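Local coordinates for protein phosphoribosylaminoimidazole carboxylase, ATPase subunit (Thermus thermophilus, PDB 3AW8) that probably catalyses the ATP-dependent carboxylation of 5-aminoimidazole ribonucleotide with bicarbonate to N5-carboxyaminoimidazole ribonucleotide, a step of de novo purine biosynthesis, at residues F47-A57 and F67-L78; A185-F195 and E227-D238. All coordinates share one frame; numbering follows the deposited sequence.

Interaction 1: F47-A57 and F67-L78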
loop_
_atom_site.group_PDB
_atom_site.type_symbol
_atom_site.label_atom_id
_atom_site.label_comp_id
_atom_site.label_asym_id
_atom_site.label_seq_id
_atom_site.Cartn_x
_atom_site.Cartn_y
_atom_site.Cartn_z
ATOM N N PHE A 47 8.911 18.976 -20.682
ATOM C CA PHE A 47 9.903 17.923 -20.897
ATOM C C PHE A 47 10.979 18.345 -21.885
ATOM O O PHE A 47 12.081 17.799 -21.881
ATOM C CB PHE A 47 9.229 16.645 -21.400
ATOM C CG PHE A 47 8.316 16.011 -20.395
ATOM C CD1 PHE A 47 8.823 15.482 -19.212
ATOM C CD2 PHE A 47 6.940 15.956 -20.620
ATOM C CE1 PHE A 47 7.977 14.907 -18.268
ATOM C CE2 PHE A 47 6.087 15.385 -19.681
ATOM C CZ PHE A 47 6.602 14.859 -18.504
ATOM N N LEU A 48 10.657 19.318 -22.730
ATOM C CA LEU A 48 11.615 19.796 -23.708
ATOM C C LEU A 48 12.355 21.045 -23.245
ATOM O O LEU A 48 13.119 21.641 -24.007
ATOM C CB LEU A 48 10.924 20.033 -25.049
ATOM C CG LEU A 48 10.427 18.714 -25.646
ATOM C CD1 LEU A 48 9.830 18.962 -27.021
ATOM C CD2 LEU A 48 11.581 17.712 -25.714
ATOM N N ASP A 49 12.119 21.433 -21.994
ATOM C CA ASP A 49 12.802 22.573 -21.395
ATOM C C ASP A 49 14.050 21.948 -20.777
ATOM O O ASP A 49 14.016 21.423 -19.662
ATOM C CB ASP A 49 11.926 23.215 -20.315
ATOM C CG ASP A 49 12.681 24.234 -19.460
ATOM O OD1 ASP A 49 12.019 24.913 -18.642
ATOM O OD2 ASP A 49 13.925 24.354 -19.590
ATOM N N GLU A 50 15.148 21.993 -21.521
ATOM C CA GLU A 50 16.400 21.396 -21.080
ATOM C C GLU A 50 16.787 21.827 -19.672
ATOM O O GLU A 50 17.324 21.027 -18.904
ATOM C CB GLU A 50 17.516 21.740 -22.069
ATOM C CG GLU A 50 18.654 20.745 -22.087
ATOM C CD GLU A 50 19.572 20.934 -23.278
ATOM O OE1 GLU A 50 20.369 20.014 -23.554
ATOM O OE2 GLU A 50 19.500 21.996 -23.935
ATOM N N GLY A 51 16.505 23.083 -19.335
ATOM C CA GLY A 51 16.837 23.585 -18.012
ATOM C C GLY A 51 16.153 22.786 -16.919
ATOM O O GLY A 51 16.798 22.294 -15.991
ATOM N N ALA A 52 14.835 22.647 -17.036
ATOM C CA ALA A 52 14.061 21.901 -16.057
ATOM C C ALA A 52 14.492 20.440 -16.060
ATOM O O ALA A 52 14.608 19.815 -15.008
ATOM C CB ALA A 52 12.584 22.018 -16.376
ATOM N N LEU A 53 14.750 19.907 -17.248
ATOM C CA LEU A 53 15.159 18.521 -17.379
ATOM C C LEU A 53 16.404 18.226 -16.546
ATOM O O LEU A 53 16.383 17.348 -15.686
ATOM C CB LEU A 53 15.436 18.184 -18.847
ATOM C CG LEU A 53 14.852 16.877 -19.394
ATOM C CD1 LEU A 53 15.692 16.396 -20.545
ATOM C CD2 LEU A 53 14.837 15.819 -18.330
ATOM N N LEU A 54 17.485 18.967 -16.799
ATOM C CA LEU A 54 18.751 18.774 -16.083
ATOM C C LEU A 54 18.676 19.090 -14.583
ATOM O O LEU A 54 19.337 18.441 -13.770
ATOM C CB LEU A 54 19.845 19.611 -16.744
ATOM C CG LEU A 54 20.064 19.268 -18.223
ATOM C CD1 LEU A 54 21.051 20.244 -18.826
ATOM C CD2 LEU A 54 20.565 17.830 -18.367
ATOM N N ARG A 55 17.873 20.088 -14.227
ATOM C CA ARG A 55 17.694 20.458 -12.830
ATOM C C ARG A 55 17.062 19.271 -12.096
ATOM O O ARG A 55 17.510 18.877 -11.018
ATOM C CB ARG A 55 16.789 21.686 -12.727
ATOM C CG ARG A 55 16.510 22.131 -11.302
ATOM C CD ARG A 55 15.827 23.496 -11.241
ATOM N NE ARG A 55 14.509 23.532 -11.882
ATOM C CZ ARG A 55 14.261 24.078 -13.072
ATOM N NH1 ARG A 55 13.027 24.060 -13.565
ATOM N NH2 ARG A 55 15.239 24.648 -13.773
ATOM N N PHE A 56 16.028 18.694 -12.702
ATOM C CA PHE A 56 15.331 17.548 -12.131
ATOM C C PHE A 56 16.228 16.305 -12.052
ATOM O O PHE A 56 16.073 15.466 -11.165
ATOM C CB PHE A 56 14.058 17.269 -12.968
ATOM C CG PHE A 56 13.711 15.805 -13.124
ATOM C CD1 PHE A 56 14.285 15.044 -14.135
ATOM C CD2 PHE A 56 12.817 15.187 -12.246
ATOM C CE1 PHE A 56 13.985 13.690 -14.279
ATOM C CE2 PHE A 56 12.507 13.825 -12.378
ATOM C CZ PHE A 56 13.097 13.074 -13.403
ATOM N N ALA A 57 17.188 16.194 -12.959
ATOM C CA ALA A 57 18.048 15.018 -12.969
ATOM C C ALA A 57 19.157 14.975 -11.925
ATOM O O ALA A 57 19.687 13.908 -11.639
ATOM C CB ALA A 57 18.639 14.831 -14.355
ATOM N N PHE A 67 4.650 8.659 -18.026
ATOM C CA PHE A 67 3.886 9.350 -19.057
ATOM C C PHE A 67 4.288 8.701 -20.386
ATOM O O PHE A 67 5.387 8.937 -20.878
ATOM C CB PHE A 67 4.276 10.823 -19.019
ATOM C CG PHE A 67 3.676 11.653 -20.106
ATOM C CD1 PHE A 67 4.243 12.877 -20.436
ATOM C CD2 PHE A 67 2.539 11.234 -20.789
ATOM C CE1 PHE A 67 3.695 13.677 -21.428
ATOM C CE2 PHE A 67 1.979 12.034 -21.791
ATOM C CZ PHE A 67 2.562 13.257 -22.107
ATOM N N GLU A 68 3.402 7.893 -20.970
ATOM C CA GLU A 68 3.716 7.172 -22.216
ATOM C C GLU A 68 4.064 8.006 -23.453
ATOM O O GLU A 68 4.735 7.513 -24.368
ATOM C CB GLU A 68 2.579 6.210 -22.591
ATOM C CG GLU A 68 3.048 5.044 -23.477
ATOM C CD GLU A 68 1.901 4.242 -24.081
ATOM O OE1 GLU A 68 0.838 4.136 -23.428
ATOM O OE2 GLU A 68 2.070 3.709 -25.205
ATOM N N ASN A 69 3.597 9.250 -23.499
ATOM C CA ASN A 69 3.894 10.097 -24.639
ATOM C C ASN A 69 5.006 11.087 -24.350
ATOM O O ASN A 69 5.168 12.077 -25.066
ATOM C CB ASN A 69 2.649 10.843 -25.101
ATOM C CG ASN A 69 1.838 10.041 -26.084
ATOM O OD1 ASN A 69 2.354 9.110 -26.709
ATOM N ND2 ASN A 69 0.568 10.398 -26.244
ATOM N N VAL A 70 5.772 10.823 -23.298
ATOM C CA VAL A 70 6.877 11.698 -22.958
ATOM C C VAL A 70 7.798 11.776 -24.174
ATOM O O VAL A 70 8.032 10.768 -24.847
ATOM C CB VAL A 70 7.674 11.150 -21.759
ATOM C CG1 VAL A 70 8.373 9.843 -22.137
ATOM C CG2 VAL A 70 8.671 12.193 -21.292
ATOM N N PRO A 71 8.312 12.982 -24.484
ATOM C CA PRO A 71 9.212 13.187 -25.625
ATOM C C PRO A 71 10.430 12.295 -25.482
ATOM O O PRO A 71 11.159 12.410 -24.506
ATOM C CB PRO A 71 9.578 14.663 -25.510
ATOM C CG PRO A 71 8.354 15.264 -24.907
ATOM C CD PRO A 71 8.014 14.267 -23.823
ATOM N N VAL A 72 10.651 11.402 -26.435
ATOM C CA VAL A 72 11.802 10.510 -26.354
ATOM C C VAL A 72 13.104 11.319 -26.291
ATOM O O VAL A 72 14.137 10.832 -25.827
ATOM C CB VAL A 72 11.853 9.552 -27.557
ATOM C CG1 VAL A 72 12.233 10.312 -28.805
ATOM C CG2 VAL A 72 12.837 8.432 -27.284
ATOM N N GLU A 73 13.048 12.559 -26.760
ATOM C CA GLU A 73 14.216 13.424 -26.725
ATOM C C GLU A 73 14.660 13.657 -25.276
ATOM O O GLU A 73 15.857 13.652 -24.975
ATOM C CB GLU A 73 13.905 14.773 -27.382
ATOM C CG GLU A 73 13.573 14.720 -28.872
ATOM C CD GLU A 73 12.145 14.281 -29.161
ATOM O OE1 GLU A 73 11.205 14.868 -28.579
ATOM O OE2 GLU A 73 11.960 13.362 -29.986
ATOM N N ALA A 74 13.693 13.869 -24.385
ATOM C CA ALA A 74 13.990 14.099 -22.972
ATOM C C ALA A 74 14.574 12.851 -22.313
ATOM O O ALA A 74 15.431 12.947 -21.438
ATOM C CB ALA A 74 12.736 14.540 -22.233
ATOM N N ALA A 75 14.119 11.677 -22.734
ATOM C CA ALA A 75 14.631 10.439 -22.164
ATOM C C ALA A 75 16.060 10.179 -22.626
ATOM O O ALA A 75 16.901 9.771 -21.828
ATOM C CB ALA A 75 13.738 9.267 -22.555
ATOM N N ARG A 76 16.332 10.406 -23.911
ATOM C CA ARG A 76 17.670 10.178 -24.454
ATOM C C ARG A 76 18.686 11.212 -23.962
ATOM O O ARG A 76 19.871 10.909 -23.829
ATOM C CB ARG A 76 17.635 10.152 -25.989
ATOM C CG ARG A 76 17.044 8.865 -26.562
ATOM C CD ARG A 76 17.051 8.852 -28.084
ATOM N NE ARG A 76 16.404 7.662 -28.644
ATOM C CZ ARG A 76 16.814 6.414 -28.427
ATOM N NH1 ARG A 76 17.876 6.181 -27.661
ATOM N NH2 ARG A 76 16.162 5.392 -28.975
ATOM N N ARG A 77 18.214 12.422 -23.680
ATOM C CA ARG A 77 19.080 13.483 -23.189
ATOM C C ARG A 77 19.691 13.114 -21.839
ATOM O O ARG A 77 20.842 13.445 -21.558
ATOM C CB ARG A 77 18.289 14.785 -23.046
ATOM C CG ARG A 77 19.086 15.940 -22.447
ATOM C CD ARG A 77 20.066 16.525 -23.462
ATOM N NE ARG A 77 20.884 17.584 -22.878
ATOM C CZ ARG A 77 21.919 17.369 -22.071
ATOM N NH1 ARG A 77 22.606 18.392 -21.578
ATOM N NH2 ARG A 77 22.277 16.127 -21.768
ATOM N N LEU A 78 18.918 12.429 -21.006
ATOM C CA LEU A 78 19.388 12.026 -19.687
ATOM C C LEU A 78 20.081 10.673 -19.701
ATOM O O LEU A 78 20.840 10.356 -18.785
ATOM C CB LEU A 78 18.215 11.969 -18.708
ATOM C CG LEU A 78 17.760 13.234 -17.980
ATOM C CD1 LEU A 78 17.797 14.431 -18.893
ATOM C CD2 LEU A 78 16.356 13.003 -17.462
#

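Interaction 2: A185-F195 and E227-D238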
loop_
_atom_site.group_PDB
_atom_site.type_symbol
_atom_site.label_atom_id
_atom_site.label_comp_id
_atom_site.label_asym_id
_atom_site.label_seq_id
_atom_site.Cartn_x
_atom_site.Cartn_y
_atom_site.Cartn_z
ATOM N N ALA A 185 4.210 -7.902 -17.960
ATOM C CA ALA A 185 5.425 -8.682 -17.769
ATOM C C ALA A 185 6.503 -7.786 -17.193
ATOM O O ALA A 185 6.447 -6.563 -17.326
ATOM C CB ALA A 185 5.891 -9.278 -19.101
ATOM N N VAL A 186 7.492 -8.391 -16.554
ATOM C CA VAL A 186 8.562 -7.610 -15.966
ATOM C C VAL A 186 9.915 -8.300 -16.080
ATOM O O VAL A 186 10.027 -9.519 -15.960
ATOM C CB VAL A 186 8.240 -7.290 -14.485
ATOM C CG1 VAL A 186 7.602 -8.491 -13.824
ATOM C CG2 VAL A 186 9.503 -6.880 -13.745
ATOM N N ARG A 187 10.943 -7.500 -16.327
ATOM C CA ARG A 187 12.292 -8.011 -16.456
ATOM C C ARG A 187 13.228 -7.121 -15.657
ATOM O O ARG A 187 13.337 -5.922 -15.924
ATOM C CB ARG A 187 12.705 -8.027 -17.932
ATOM C CG ARG A 187 14.104 -8.573 -18.204
ATOM C CD ARG A 187 14.343 -8.745 -19.705
ATOM N NE ARG A 187 15.705 -9.188 -20.000
ATOM C CZ ARG A 187 16.771 -8.393 -20.015
ATOM N NH1 ARG A 187 17.963 -8.895 -20.285
ATOM N NH2 ARG A 187 16.646 -7.096 -19.775
ATOM N N GLY A 188 13.889 -7.716 -14.668
ATOM C CA GLY A 188 14.818 -6.978 -13.835
ATOM C C GLY A 188 16.092 -6.568 -14.554
ATOM O O GLY A 188 16.361 -6.985 -15.681
ATOM N N ARG A 189 16.881 -5.736 -13.890
ATOM C CA ARG A 189 18.129 -5.248 -14.450
ATOM C C ARG A 189 19.092 -6.420 -14.540
ATOM O O ARG A 189 20.012 -6.437 -15.360
ATOM C CB ARG A 189 18.702 -4.157 -13.544
ATOM C CG ARG A 189 19.785 -3.318 -14.179
ATOM C CD ARG A 189 20.054 -2.070 -13.356
ATOM N NE ARG A 189 20.587 -2.380 -12.034
ATOM C CZ ARG A 189 20.661 -1.506 -11.031
ATOM N NH1 ARG A 189 20.230 -0.256 -11.194
ATOM N NH2 ARG A 189 21.171 -1.879 -9.862
ATOM N N THR A 190 18.853 -7.412 -13.693
ATOM C CA THR A 190 19.682 -8.606 -13.631
ATOM C C THR A 190 19.424 -9.571 -14.783
ATOM O O THR A 190 20.282 -10.378 -15.130
ATOM C CB THR A 190 19.410 -9.361 -12.345
ATOM O OG1 THR A 190 18.040 -9.792 -12.344
ATOM C CG2 THR A 190 19.667 -8.463 -11.139
ATOM N N GLY A 191 18.230 -9.497 -15.357
ATOM C CA GLY A 191 17.883 -10.385 -16.444
ATOM C C GLY A 191 16.724 -11.275 -16.044
ATOM O O GLY A 191 16.076 -11.889 -16.894
ATOM N N GLU A 192 16.460 -11.355 -14.742
ATOM C CA GLU A 192 15.354 -12.174 -14.248
ATOM C C GLU A 192 14.051 -11.653 -14.837
ATOM O O GLU A 192 13.958 -10.480 -15.196
ATOM C CB GLU A 192 15.291 -12.118 -12.719
ATOM C CG GLU A 192 14.010 -12.685 -12.112
ATOM C CD GLU A 192 13.981 -12.536 -10.599
ATOM O OE1 GLU A 192 14.773 -11.723 -10.072
ATOM O OE2 GLU A 192 13.164 -13.215 -9.936
ATOM N N VAL A 193 13.051 -12.519 -14.947
ATOM C CA VAL A 193 11.764 -12.110 -15.496
ATOM C C VAL A 193 10.617 -12.671 -14.667
ATOM O O VAL A 193 10.827 -13.508 -13.786
ATOM C CB VAL A 193 11.590 -12.572 -16.967
ATOM C CG1 VAL A 193 12.727 -12.029 -17.825
ATOM C CG2 VAL A 193 11.526 -14.086 -17.035
ATOM N N ALA A 194 9.406 -12.198 -14.955
ATOM C CA ALA A 194 8.208 -12.629 -14.243
ATOM C C ALA A 194 6.990 -12.239 -15.064
ATOM O O ALA A 194 7.058 -11.297 -15.849
ATOM C CB ALA A 194 8.154 -11.967 -12.879
ATOM N N PHE A 195 5.882 -12.951 -14.883
ATOM C CA PHE A 195 4.669 -12.666 -15.648
ATOM C C PHE A 195 3.424 -12.727 -14.773
ATOM O O PHE A 195 3.316 -13.588 -13.894
ATOM C CB PHE A 195 4.540 -13.673 -16.798
ATOM C CG PHE A 195 5.769 -13.762 -17.661
ATOM C CD1 PHE A 195 5.879 -13.008 -18.824
ATOM C CD2 PHE A 195 6.855 -14.540 -17.264
ATOM C CE1 PHE A 195 7.055 -13.023 -19.575
ATOM C CE2 PHE A 195 8.031 -14.557 -18.008
ATOM C CZ PHE A 195 8.132 -13.796 -19.165
ATOM N N GLU A 227 3.072 -15.164 -22.457
ATOM C CA GLU A 227 4.356 -15.014 -21.796
ATOM C C GLU A 227 5.504 -15.181 -22.781
ATOM O O GLU A 227 6.514 -14.482 -22.695
ATOM C CB GLU A 227 4.477 -16.024 -20.655
ATOM C CG GLU A 227 3.474 -15.793 -19.539
ATOM C CD GLU A 227 3.741 -16.653 -18.321
ATOM O OE1 GLU A 227 4.887 -16.639 -17.834
ATOM O OE2 GLU A 227 2.811 -17.340 -17.845
ATOM N N ALA A 228 5.338 -16.104 -23.724
ATOM C CA ALA A 228 6.357 -16.367 -24.732
ATOM C C ALA A 228 6.566 -15.128 -25.604
ATOM O O ALA A 228 7.703 -14.698 -25.841
ATOM C CB ALA A 228 5.938 -17.547 -25.582
ATOM N N TYR A 229 5.469 -14.556 -26.086
ATOM C CA TYR A 229 5.561 -13.361 -26.910
ATOM C C TYR A 229 6.226 -12.251 -26.092
ATOM O O TYR A 229 7.075 -11.510 -26.594
ATOM C CB TYR A 229 4.168 -12.895 -27.347
ATOM C CG TYR A 229 3.383 -13.887 -28.183
ATOM C CD1 TYR A 229 3.973 -14.546 -29.261
ATOM C CD2 TYR A 229 2.033 -14.113 -27.938
ATOM C CE1 TYR A 229 3.236 -15.402 -30.080
ATOM C CE2 TYR A 229 1.283 -14.967 -28.751
ATOM C CZ TYR A 229 1.890 -15.606 -29.823
ATOM O OH TYR A 229 1.146 -16.419 -30.652
ATOM N N ALA A 230 5.843 -12.153 -24.823
ATOM C CA ALA A 230 6.377 -11.127 -23.936
ATOM C C ALA A 230 7.873 -11.267 -23.700
ATOM O O ALA A 230 8.595 -10.270 -23.651
ATOM C CB ALA A 230 5.642 -11.158 -22.612
ATOM N N LEU A 231 8.338 -12.503 -23.554
ATOM C CA LEU A 231 9.752 -12.755 -23.316
ATOM C C LEU A 231 10.556 -12.296 -24.528
ATOM O O LEU A 231 11.626 -11.683 -24.402
ATOM C CB LEU A 231 9.988 -14.247 -23.079
ATOM C CG LEU A 231 10.944 -14.625 -21.946
ATOM C CD1 LEU A 231 11.161 -16.125 -21.968
ATOM C CD2 LEU A 231 12.263 -13.893 -22.094
ATOM N N ARG A 232 10.032 -12.595 -25.710
ATOM C CA ARG A 232 10.711 -12.215 -26.933
ATOM C C ARG A 232 10.862 -10.702 -27.021
ATOM O O ARG A 232 11.944 -10.193 -27.310
ATOM C CB ARG A 232 9.954 -12.763 -28.150
ATOM C CG ARG A 232 10.070 -14.283 -28.293
ATOM C CD ARG A 232 10.044 -14.727 -29.762
ATOM N NE ARG A 232 8.696 -14.981 -30.268
ATOM C CZ ARG A 232 7.967 -16.047 -29.948
ATOM N NH1 ARG A 232 8.451 -16.968 -29.119
ATOM N NH2 ARG A 232 6.749 -16.190 -30.457
ATOM N N ALA A 233 9.780 -9.987 -26.747
ATOM C CA ALA A 233 9.798 -8.532 -26.800
ATOM C C ALA A 233 10.783 -7.919 -25.803
ATOM O O ALA A 233 11.609 -7.077 -26.174
ATOM C CB ALA A 233 8.396 -7.987 -26.555
ATOM N N MET A 234 10.703 -8.340 -24.543
ATOM C CA MET A 234 11.589 -7.801 -23.512
ATOM C C MET A 234 13.076 -8.016 -23.796
ATOM O O MET A 234 13.880 -7.095 -23.637
ATOM C CB MET A 234 11.239 -8.390 -22.141
ATOM C CG MET A 234 9.877 -7.969 -21.610
ATOM S SD MET A 234 9.616 -8.493 -19.907
ATOM C CE MET A 234 8.797 -10.060 -20.128
ATOM N N GLU A 235 13.445 -9.224 -24.215
ATOM C CA GLU A 235 14.844 -9.526 -24.505
ATOM C C GLU A 235 15.319 -8.818 -25.761
ATOM O O GLU A 235 16.472 -8.404 -25.853
ATOM C CB GLU A 235 15.041 -11.030 -24.636
ATOM C CG GLU A 235 14.619 -11.769 -23.385
ATOM C CD GLU A 235 15.118 -13.192 -23.347
ATOM O OE1 GLU A 235 14.787 -13.965 -24.274
ATOM O OE2 GLU A 235 15.840 -13.532 -22.383
ATOM N N ALA A 236 14.424 -8.670 -26.726
ATOM C CA ALA A 236 14.760 -7.984 -27.961
ATOM C C ALA A 236 15.103 -6.526 -27.675
ATOM O O ALA A 236 15.945 -5.940 -28.348
ATOM C CB ALA A 236 13.591 -8.055 -28.934
ATOM N N LEU A 237 14.448 -5.945 -26.671
ATOM C CA LEU A 237 14.662 -4.543 -26.314
ATOM C C LEU A 237 15.573 -4.335 -25.115
ATOM O O LEU A 237 15.864 -3.193 -24.758
ATOM C CB LEU A 237 13.323 -3.874 -26.000
ATOM C CG LEU A 237 12.268 -3.655 -27.082
ATOM C CD1 LEU A 237 10.900 -3.506 -26.426
ATOM C CD2 LEU A 237 12.619 -2.429 -27.905
ATOM N N ASP A 238 16.026 -5.420 -24.492
ATOM C CA ASP A 238 16.860 -5.299 -23.297
ATOM C C ASP A 238 16.028 -4.523 -22.285
ATOM O O ASP A 238 16.507 -3.615 -21.604
ATOM C CB ASP A 238 18.147 -4.539 -23.605
ATOM C CG ASP A 238 19.329 -5.463 -23.792
ATOM O OD1 ASP A 238 19.352 -6.231 -24.786
ATOM O OD2 ASP A 238 20.231 -5.429 -22.927
#

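Interaction 1: F47-A57 and F67-L78
Over one face of the Phe47 ring sits the CG2 methyl of Val70, a CH-pi contact 3.9 Å from the ring centroid. The Phe67 ring turns an edge to Phe47 CE2 while one of its faces is covered by the backbone at Asn69 and Val70; the two ring planes meet at 40°, an oblique pairing. Pro71 CD comes to within 3.6 Å of Phe47 CB, and Leu48 CD2 lies against Pro71 CB. The Arg77 guanidinium receives Glu50 OE1 at its edge and Leu54 CD2 over one face, 3.8 Å above the plane. In this Rossmann-like preATP-grasp domain, Phe47 and Phe67 follow the parallel strands 41-44 and 62-65, and helix 50-57 forms the beta-alpha-beta crossover between them. Its axis passes 10.7 Å from that of helix 72-78. Between the helices Leu53 packs on Leu78 and points CD1 at Ala74 CB, 3.9 Å away, while Ala57 and the edge of Phe56 also meet Leu78. At the outer margin a salt bridge joins them: Arg77 NE donates to the anti lone pair of Glu50 OE1 at 2.6 Å, almost straight at 175°, with the carboxylate nearly perpendicular to the guanidinium. Arg77 gets there with CG opposite its backbone N (chi1 176°) and a bend at chi2, whereas the Glu50 chain is extended. Replacing Arg77 with a leucine would probably deprive Glu50 of this charged mate and Leu54 CD2 of the flat group beneath it. Leu28 of strand 25-29 backs Phe47, Leu53 and Phe56 from the sheet.

Interaction 2: A185-F195 and E227-D238
Met234 reaches from its helix onto the strand pair and lies between Arg187 and Phe195, running antiparallel to both side chains. Its chain is extended as far as SD, which brings SD to Arg187 CB at 3.7 Å; the bend at chi3 (-93°) then swings the CE methyl obliquely to Phe195, 3.5 Å from CE1. Phe195 has CG anti to its carbonyl carbon (chi1 -53°), bringing the ring up against the helix. Glu227 CB stands over one ring face, 4.0 Å from the centroid, in a CH-pi contact, while Ala230 CB and Leu231 CG approach the ring edge. Ala230 CB also meets Ala185 CB at 4.0 Å. Arg187 is stretched out from CG to NE across the last turn, which brings NH2 to Tyr239 O as donor; Glu235 and Asp238 lie nearby without ion contact and would probably favour the arginine's charge. Asp238, with positive phi, is the C-prime residue of a Schellman motif. The strands form a beta-hairpin whose turn holds an ST turn at Thr190. Helix 220-237 thus packs on strands 179-187 and 193-204 of the large antiparallel sheet, meeting Leu183, while Ala233 and Leu237 face helices 97-107 and 88-94.

In the fold
Interactions 1 and 2 belong to different domains, the preATP-grasp and ATP-grasp regions, and share no helix or strand; their nearest atoms stay about 9 Å apart. Each is partly buried and lies away from the annotated nucleotide site. Interaction 1 joins two helices and their leading loops beside a parallel sheet, with an apolar centre and a charged margin closed by a salt bridge. Interaction 2 seats a helix on an antiparallel hairpin without any hydrogen bond across it, relying on methionine, alanine and aromatic packing that charged side chains join by their carbons. Helix 88-94 touches both, meeting Val70 and Ala75 of 67-78 and Leu237 of 227-238.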